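Polyguluronate lyase (Corynebacterium sp., PDB 1UAI) probably cleaves alginate as a lyase acting on its poly(alpha-L-guluronate) stretches, using a jellyroll beta-sandwich scaffold. Local coordinates at residues H95-R100 with V114-H119; D124-R129 with L135-G140; G160-V163 with K168-V171. All blocks are in the same frame, centred on the assembly; numbering follows the deposited sequence.

Contact 1: residues H95-R100 with V114-H119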
loop_
_atom_site.group_PDB
_atom_site.type_symbol
_atom_site.label_atom_id
_atom_site.label_comp_id
_atom_site.label_asym_id
_atom_site.label_seq_id
_atom_site.Cartn_x
_atom_site.Cartn_y
_atom_site.Cartn_z
ATOM N N HIS A 95 0.278 -13.392 12.082
ATOM C CA HIS A 95 -0.364 -12.347 11.298
ATOM C C HIS A 95 0.114 -12.371 9.866
ATOM O O HIS A 95 1.300 -12.192 9.588
ATOM C CB HIS A 95 -0.077 -11.027 11.993
ATOM C CG HIS A 95 -0.349 -11.094 13.462
ATOM N ND1 HIS A 95 0.618 -11.411 14.392
ATOM C CD2 HIS A 95 -1.516 -11.033 14.142
ATOM C CE1 HIS A 95 0.054 -11.546 15.579
ATOM N NE2 HIS A 95 -1.240 -11.323 15.454
ATOM N N THR A 96 -0.832 -12.575 8.957
ATOM C CA THR A 96 -0.517 -12.721 7.550
ATOM C C THR A 96 -1.267 -11.807 6.600
ATOM O O THR A 96 -2.454 -11.546 6.783
ATOM C CB THR A 96 -0.838 -14.172 7.095
ATOM O OG1 THR A 96 -0.220 -15.105 7.988
ATOM C CG2 THR A 96 -0.358 -14.424 5.677
ATOM N N MET A 97 -0.556 -11.307 5.592
ATOM C CA MET A 97 -1.196 -10.548 4.531
ATOM C C MET A 97 -0.655 -11.102 3.228
ATOM O O MET A 97 0.560 -11.148 3.011
ATOM C CB MET A 97 -0.927 -9.039 4.560
ATOM C CG MET A 97 -1.526 -8.372 3.302
ATOM S SD MET A 97 -1.693 -6.578 3.275
ATOM C CE MET A 97 0.031 -6.093 3.258
ATOM N N VAL A 98 -1.566 -11.570 2.385
ATOM C CA VAL A 98 -1.216 -12.073 1.068
ATOM C C VAL A 98 -1.869 -11.102 0.101
ATOM O O VAL A 98 -3.052 -10.782 0.236
ATOM C CB VAL A 98 -1.790 -13.477 0.799
ATOM C CG1 VAL A 98 -1.474 -13.900 -0.633
ATOM C CG2 VAL A 98 -1.215 -14.474 1.785
ATOM N N PHE A 99 -1.101 -10.623 -0.864
ATOM C CA PHE A 99 -1.647 -9.692 -1.832
ATOM C C PHE A 99 -1.055 -9.934 -3.207
ATOM O O PHE A 99 0.036 -10.488 -3.339
ATOM C CB PHE A 99 -1.371 -8.247 -1.389
ATOM C CG PHE A 99 0.091 -7.882 -1.363
ATOM C CD1 PHE A 99 0.713 -7.348 -2.490
ATOM C CD2 PHE A 99 0.852 -8.091 -0.215
ATOM C CE1 PHE A 99 2.068 -7.030 -2.472
ATOM C CE2 PHE A 99 2.207 -7.777 -0.189
ATOM C CZ PHE A 99 2.817 -7.246 -1.318
ATOM N N ARG A 100 -1.808 -9.554 -4.230
ATOM C CA ARG A 100 -1.341 -9.664 -5.602
ATOM C C ARG A 100 -1.516 -8.276 -6.173
ATOM O O ARG A 100 -2.614 -7.722 -6.144
ATOM C CB ARG A 100 -2.166 -10.670 -6.400
ATOM C CG ARG A 100 -1.880 -12.104 -6.014
ATOM C CD ARG A 100 -2.663 -13.087 -6.856
ATOM N NE ARG A 100 -2.551 -14.434 -6.312
ATOM C CZ ARG A 100 -3.225 -15.483 -6.767
ATOM N NH1 ARG A 100 -4.065 -15.341 -7.783
ATOM N NH2 ARG A 100 -3.066 -16.670 -6.200
ATOM N N VAL A 114 5.650 2.864 -3.150
ATOM C CA VAL A 114 5.453 1.795 -2.169
ATOM C C VAL A 114 4.074 1.155 -2.384
ATOM O O VAL A 114 3.062 1.858 -2.464
ATOM C CB VAL A 114 5.584 2.361 -0.734
ATOM C CG1 VAL A 114 5.132 1.338 0.291
ATOM C CG2 VAL A 114 7.032 2.758 -0.480
ATOM N N GLY A 115 4.038 -0.176 -2.472
ATOM C CA GLY A 115 2.787 -0.873 -2.736
ATOM C C GLY A 115 2.156 -1.714 -1.640
ATOM O O GLY A 115 1.020 -2.165 -1.786
ATOM N N ALA A 116 2.885 -1.950 -0.558
ATOM C CA ALA A 116 2.356 -2.717 0.559
ATOM C C ALA A 116 3.277 -2.522 1.741
ATOM O O ALA A 116 4.481 -2.316 1.569
ATOM C CB ALA A 116 2.267 -4.196 0.204
ATOM N N GLN A 117 2.727 -2.577 2.946
ATOM C CA GLN A 117 3.572 -2.415 4.109
ATOM C C GLN A 117 3.034 -2.942 5.419
ATOM O O GLN A 117 1.873 -3.344 5.537
ATOM C CB GLN A 117 3.958 -0.933 4.299
ATOM C CG GLN A 117 2.914 0.112 3.885
ATOM C CD GLN A 117 3.267 1.539 4.332
ATOM O OE1 GLN A 117 2.679 2.515 3.859
ATOM N NE2 GLN A 117 4.214 1.658 5.255
ATOM N N ILE A 118 3.950 -3.003 6.380
ATOM C CA ILE A 118 3.637 -3.325 7.760
ATOM C C ILE A 118 4.084 -2.013 8.388
ATOM O O ILE A 118 5.196 -1.537 8.131
ATOM C CB ILE A 118 4.476 -4.469 8.367
ATOM C CG1 ILE A 118 4.039 -5.810 7.777
ATOM C CG2 ILE A 118 4.296 -4.480 9.893
ATOM C CD1 ILE A 118 4.838 -6.986 8.291
ATOM N N HIS A 119 3.203 -1.418 9.176
ATOM C CA HIS A 119 3.479 -0.146 9.826
ATOM C C HIS A 119 3.103 -0.335 11.290
ATOM O O HIS A 119 2.283 -1.197 11.606
ATOM C CB HIS A 119 2.588 0.926 9.182
ATOM C CG HIS A 119 3.031 2.334 9.428
ATOM N ND1 HIS A 119 2.940 2.946 10.661
ATOM C CD2 HIS A 119 3.550 3.259 8.587
ATOM C CE1 HIS A 119 3.381 4.188 10.566
ATOM N NE2 HIS A 119 3.757 4.403 9.319
#
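Phe99 and Ala116 meet face to methyl: CB of Ala116 stands over one face of the phenyl ring, 3.8 Å from the ring centroid and 26° off the ring normal. The methyl is displaced toward the far rim, so CZ of Phe99 is the ring atom nearest to CB of Ala116, at 3.5 Å, in an off-centre CH-pi contact. The ring lies this way because CG of Phe99 sits between the backbone N and the carbonyl carbon (chi1 65°). Met97, two residues earlier on the same face of its strand, reaches down as an almost straight chain that bends at its last torsion (chi3 67°). Its terminal methyl CE comes to 4.2 Å from Ala116 CB and to 4.0 Å from the backbone O of Gln117. Ala116 CB thus takes the Phe99 ring closely and the Met97 methyl more loosely, and no hydrogen bond crosses between the segments. Met97 also touches Phe190, on the strand beside 112-119, and Phe99 meets Phe128 edge-to-face. The axes of segments 95-100 and 114-119 are 9.3 Å apart at closest approach and nearly antiparallel: this is sheet-on-sheet packing in the apolar core of a jellyroll beta-sandwich.

Contact 2: residues D124-R129 with L135-G140; sequences DVTVFR and LYITKG
Ile137 CD1 sits squarely over the Phe128 ring, 3.4 Å from its centroid and 10° off the normal, a centred CH-pi contact between side chains that run side by side. Ile137 turns CD1 toward the ring through its second torsion (chi2 -54°), while its other branch, CG2, lies alongside Thr126 OG1. The backbone beneath fixes this pairing: Phe128 and Ile137 form a non-hydrogen-bonded antiparallel pair, and next to them Arg129 and Tyr136 exchange two hydrogen bonds, including Arg129 N to Tyr136 O at 2.9 Å. Toward Gly140 side-chain hydroxyls enter the pattern. Thr126 OG1 donates to Thr138 O (2.8 Å), and Thr138 OG1 accepts from Val127 N (2.8 Å) along a bent path, 145° at the hydrogen. The same Thr138 OG1 donates to a water at 2.6 Å, which in turn donates to Asp124 OD2 and Gly140 O, tying the strand ends together where Val125 and Thr126 form a classic beta bulge opposite Ile118. Beyond this shell, Glu131 holds the Arg129 guanidinium in a salt bridge, and His144 stacks on Tyr136. The hairpin lies between strands 112-119 and 144-149 of its sheet, with Phe128 and Ile137 packed on Val171 of strand 168-173.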
loop_
_atom_site.group_PDB
_atom_site.type_symbol
_atom_site.label_atom_id
_atom_site.label_comp_id
_atom_site.label_asym_id
_atom_site.label_seq_id
_atom_site.Cartn_x
_atom_site.Cartn_y
_atom_site.Cartn_z
ATOM N N ASP A 124 6.941 3.092 9.411
ATOM C CA ASP A 124 6.903 1.897 8.580
ATOM C C ASP A 124 7.947 0.907 9.086
ATOM O O ASP A 124 9.045 1.296 9.490
ATOM C CB ASP A 124 7.148 2.250 7.105
ATOM C CG ASP A 124 8.472 2.950 6.875
ATOM O OD1 ASP A 124 8.785 3.902 7.617
ATOM O OD2 ASP A 124 9.195 2.556 5.936
ATOM N N VAL A 125 7.591 -0.373 9.078
ATOM C CA VAL A 125 8.477 -1.428 9.556
ATOM C C VAL A 125 9.203 -2.090 8.388
ATOM O O VAL A 125 10.423 -2.245 8.408
ATOM C CB VAL A 125 7.669 -2.477 10.351
ATOM C CG1 VAL A 125 8.584 -3.579 10.860
ATOM C CG2 VAL A 125 6.957 -1.797 11.515
ATOM N N THR A 126 8.440 -2.483 7.376
ATOM C CA THR A 126 8.987 -3.100 6.174
ATOM C C THR A 126 7.932 -2.934 5.090
ATOM O O THR A 126 6.740 -3.112 5.345
ATOM C CB THR A 126 9.315 -4.600 6.388
ATOM O OG1 THR A 126 9.706 -5.184 5.139
ATOM C CG2 THR A 126 8.120 -5.351 6.949
ATOM N N VAL A 127 8.369 -2.565 3.890
ATOM C CA VAL A 127 7.444 -2.344 2.787
ATOM C C VAL A 127 8.006 -2.856 1.463
ATOM O O VAL A 127 9.205 -3.125 1.345
ATOM C CB VAL A 127 7.132 -0.819 2.613
ATOM C CG1 VAL A 127 6.971 -0.150 3.967
ATOM C CG2 VAL A 127 8.240 -0.136 1.821
ATOM N N PHE A 128 7.117 -3.006 0.483
ATOM C CA PHE A 128 7.493 -3.403 -0.872
ATOM C C PHE A 128 7.650 -2.056 -1.571
ATOM O O PHE A 128 6.678 -1.310 -1.737
ATOM C CB PHE A 128 6.383 -4.222 -1.535
ATOM C CG PHE A 128 6.389 -5.682 -1.158
ATOM C CD1 PHE A 128 6.765 -6.650 -2.086
ATOM C CD2 PHE A 128 6.004 -6.091 0.116
ATOM C CE1 PHE A 128 6.759 -8.004 -1.753
ATOM C CE2 PHE A 128 5.994 -7.444 0.460
ATOM C CZ PHE A 128 6.372 -8.400 -0.477
ATOM N N ARG A 129 8.881 -1.752 -1.968
ATOM C CA ARG A 129 9.215 -0.474 -2.575
ATOM C C ARG A 129 9.865 -0.608 -3.945
ATOM O O ARG A 129 10.906 -1.254 -4.089
ATOM C CB ARG A 129 10.161 0.276 -1.628
ATOM C CG ARG A 129 10.645 1.628 -2.122
ATOM C CD ARG A 129 11.710 2.207 -1.191
ATOM N NE ARG A 129 12.144 3.529 -1.633
ATOM C CZ ARG A 129 11.746 4.674 -1.089
ATOM N NH1 ARG A 129 10.908 4.677 -0.062
ATOM N NH2 ARG A 129 12.165 5.827 -1.596
ATOM N N LEU A 135 12.854 -3.594 -7.399
ATOM C CA LEU A 135 11.885 -3.805 -6.334
ATOM C C LEU A 135 12.628 -4.264 -5.085
ATOM O O LEU A 135 13.411 -5.214 -5.134
ATOM C CB LEU A 135 10.871 -4.872 -6.754
ATOM C CG LEU A 135 9.830 -5.272 -5.708
ATOM C CD1 LEU A 135 8.982 -4.066 -5.322
ATOM C CD2 LEU A 135 8.964 -6.386 -6.266
ATOM N N TYR A 136 12.372 -3.583 -3.972
ATOM C CA TYR A 136 13.019 -3.892 -2.703
ATOM C C TYR A 136 12.037 -4.197 -1.592
ATOM O O TYR A 136 10.873 -3.793 -1.639
ATOM C CB TYR A 136 13.815 -2.691 -2.195
ATOM C CG TYR A 136 14.883 -2.173 -3.110
ATOM C CD1 TYR A 136 16.192 -2.627 -3.005
ATOM C CD2 TYR A 136 14.593 -1.202 -4.067
ATOM C CE1 TYR A 136 17.193 -2.122 -3.824
ATOM C CE2 TYR A 136 15.583 -0.694 -4.893
ATOM C CZ TYR A 136 16.880 -1.155 -4.766
ATOM O OH TYR A 136 17.866 -0.638 -5.577
ATOM N N ILE A 137 12.540 -4.914 -0.593
ATOM C CA ILE A 137 11.800 -5.158 0.635
ATOM C C ILE A 137 12.656 -4.313 1.577
ATOM O O ILE A 137 13.867 -4.532 1.702
ATOM C CB ILE A 137 11.835 -6.619 1.116
ATOM C CG1 ILE A 137 11.163 -7.530 0.089
ATOM C CG2 ILE A 137 11.143 -6.719 2.480
ATOM C CD1 ILE A 137 9.765 -7.120 -0.274
ATOM N N THR A 138 12.037 -3.328 2.210
ATOM C CA THR A 138 12.756 -2.431 3.099
ATOM C C THR A 138 12.784 -2.927 4.537
ATOM O O THR A 138 12.130 -3.908 4.886
ATOM C CB THR A 138 12.103 -1.046 3.098
ATOM O OG1 THR A 138 10.819 -1.138 3.727
ATOM C CG2 THR A 138 11.925 -0.536 1.670
ATOM N N LYS A 139 13.569 -2.242 5.359
ATOM C CA LYS A 139 13.669 -2.537 6.781
ATOM C C LYS A 139 13.868 -1.189 7.451
ATOM O O LYS A 139 14.954 -0.612 7.390
ATOM C CB LYS A 139 14.855 -3.451 7.100
ATOM C CG LYS A 139 14.963 -3.779 8.587
ATOM C CD LYS A 139 16.181 -4.632 8.898
ATOM C CE LYS A 139 16.285 -4.918 10.388
ATOM N NZ LYS A 139 16.412 -3.671 11.192
ATOM N N GLY A 140 12.814 -0.680 8.076
ATOM C CA GLY A 140 12.918 0.614 8.721
ATOM C C GLY A 140 13.325 1.662 7.700
ATOM O O GLY A 140 12.766 1.719 6.603
HETATM O O HOH W 1 10.456 0.356 5.853
#

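Contact 3: residues G160-V163 with K168-V171; sequences GKFV and KIKV
Phe162 swings its ring toward Val171 with CG anti to the carbonyl carbon (chi1 -72°), while Val171, at chi1 -168°, spreads both methyls toward that ring. The two side chains lie alongside each other, pointing the same way. CG2 of Val171 approaches the ring at its edge, near the ring plane, 3.9 Å from Phe162 CD1; CG1 of Val171 is equally close to Phe162 CE1, at 3.9 Å. Both methyls thus sit beside the CD1-CE1 side of the ring, CG2 near its plane and CG1 farther from it. Ile169 adds a looser touch, its CG2 lying 4.3 Å from Phe162 CD1.

The backbone pairing sets this side-by-side placement. Phe162 and Val171 form a non-hydrogen-bonded antiparallel pair, and the neighbouring Val163 and Lys170 form the hydrogen-bonded one. Their two bonds are Val163 N to Lys170 O, 2.9 Å, and Lys170 N to Val163 O, 2.8 Å, the latter almost straight at 177°. The carbonyls also take CA-H...O contacts, among them Val171 CA to Lys161 O at 3.4 Å. Val163 and Lys170 put their side chains on the sheet face remote from Phe162. There the lysine chain bends at chi2 and carries its amine away from Val163 to Thr180 OG1, while Lys161 makes a cation-pi contact with Tyr172.

The hairpin therefore has an apolar inner face and a more polar outer one. In its sheet it lies between strand 95-105, which bonds to Gly160 and Phe162, and strand 176-182, which flanks Ile169 and Val171; across the core, Phe162 meets Phe128 of strand 124-131 edge-to-face.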
loop_
_atom_site.group_PDB
_atom_site.type_symbol
_atom_site.label_atom_id
_atom_site.label_comp_id
_atom_site.label_asym_id
_atom_site.label_seq_id
_atom_site.Cartn_x
_atom_site.Cartn_y
_atom_site.Cartn_z
ATOM N N GLY A 160 2.798 -10.992 -3.135
ATOM C CA GLY A 160 3.638 -10.704 -1.993
ATOM C C GLY A 160 2.974 -11.251 -0.749
ATOM O O GLY A 160 1.752 -11.410 -0.703
ATOM N N LYS A 161 3.776 -11.564 0.258
ATOM C CA LYS A 161 3.226 -12.066 1.504
ATOM C C LYS A 161 4.082 -11.692 2.697
ATOM O O LYS A 161 5.311 -11.764 2.643
ATOM C CB LYS A 161 3.071 -13.593 1.469
ATOM C CG LYS A 161 2.467 -14.170 2.752
ATOM C CD LYS A 161 2.135 -15.653 2.645
ATOM C CE LYS A 161 3.380 -16.516 2.528
ATOM N NZ LYS A 161 3.041 -17.968 2.539
ATOM N N PHE A 162 3.413 -11.262 3.761
ATOM C CA PHE A 162 4.063 -10.937 5.024
ATOM C C PHE A 162 3.517 -11.952 6.023
ATOM O O PHE A 162 2.304 -12.162 6.085
ATOM C CB PHE A 162 3.642 -9.569 5.566
ATOM C CG PHE A 162 4.192 -8.388 4.824
ATOM C CD1 PHE A 162 5.549 -8.085 4.854
ATOM C CD2 PHE A 162 3.325 -7.511 4.181
ATOM C CE1 PHE A 162 6.031 -6.917 4.260
ATOM C CE2 PHE A 162 3.795 -6.345 3.585
ATOM C CZ PHE A 162 5.149 -6.045 3.625
ATOM N N VAL A 163 4.396 -12.579 6.794
ATOM C CA VAL A 163 3.962 -13.498 7.843
ATOM C C VAL A 163 4.731 -13.063 9.082
ATOM O O VAL A 163 5.962 -13.104 9.102
ATOM C CB VAL A 163 4.294 -14.976 7.540
ATOM C CG1 VAL A 163 3.846 -15.852 8.707
ATOM C CG2 VAL A 163 3.598 -15.423 6.269
ATOM N N LYS A 168 9.392 -12.260 14.467
ATOM C CA LYS A 168 10.050 -12.264 13.167
ATOM C C LYS A 168 9.054 -11.990 12.050
ATOM O O LYS A 168 7.905 -12.423 12.110
ATOM C CB LYS A 168 10.707 -13.623 12.905
ATOM C CG LYS A 168 11.753 -14.040 13.926
ATOM C CD LYS A 168 13.002 -13.185 13.827
ATOM C CE LYS A 168 14.083 -13.691 14.767
ATOM N NZ LYS A 168 15.341 -12.904 14.657
ATOM N N ILE A 169 9.508 -11.270 11.030
ATOM C CA ILE A 169 8.680 -10.972 9.871
ATOM C C ILE A 169 9.306 -11.678 8.670
ATOM O O ILE A 169 10.452 -11.406 8.316
ATOM C CB ILE A 169 8.635 -9.459 9.560
ATOM C CG1 ILE A 169 8.081 -8.681 10.757
ATOM C CG2 ILE A 169 7.782 -9.217 8.317
ATOM C CD1 ILE A 169 8.164 -7.170 10.592
ATOM N N LYS A 170 8.563 -12.598 8.067
ATOM C CA LYS A 170 9.027 -13.316 6.885
ATOM C C LYS A 170 8.338 -12.649 5.699
ATOM O O LYS A 170 7.114 -12.521 5.692
ATOM C CB LYS A 170 8.614 -14.786 6.956
ATOM C CG LYS A 170 9.210 -15.562 8.117
ATOM C CD LYS A 170 10.683 -15.838 7.901
ATOM C CE LYS A 170 11.222 -16.795 8.951
ATOM N NZ LYS A 170 12.623 -17.198 8.648
ATOM N N VAL A 171 9.116 -12.225 4.708
ATOM C CA VAL A 171 8.560 -11.554 3.537
ATOM C C VAL A 171 8.823 -12.382 2.284
ATOM O O VAL A 171 9.966 -12.736 1.994
ATOM C CB VAL A 171 9.171 -10.147 3.366
ATOM C CG1 VAL A 171 8.384 -9.365 2.329
ATOM C CG2 VAL A 171 9.175 -9.416 4.701
#

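Overall arrangement
The three contacts illustrate how a beta-sandwich is assembled: contacts 2 and 3 are hairpins within opposite sheets, and contact 1 spans the gap between those sheets. Its segment 114-119 is probably hydrogen-bonded to strand 124-131 of contact 2 through Ala116 O and Phe128 N (2.9 Å), and its segment 95-100 probably likewise to strand 158-165 of contact 3 through Phe99 O and Gly160 N (2.8 Å). The contact centres are about 10 Å (1 to 2), 8 Å (1 to 3) and 11 Å (2 to 3) apart. Side chains of contacts 2 and 3 also pack directly between the sheets, with Val125 CG1 3.6 Å from Ile169 CD1, so all three contribute to one apolar interior.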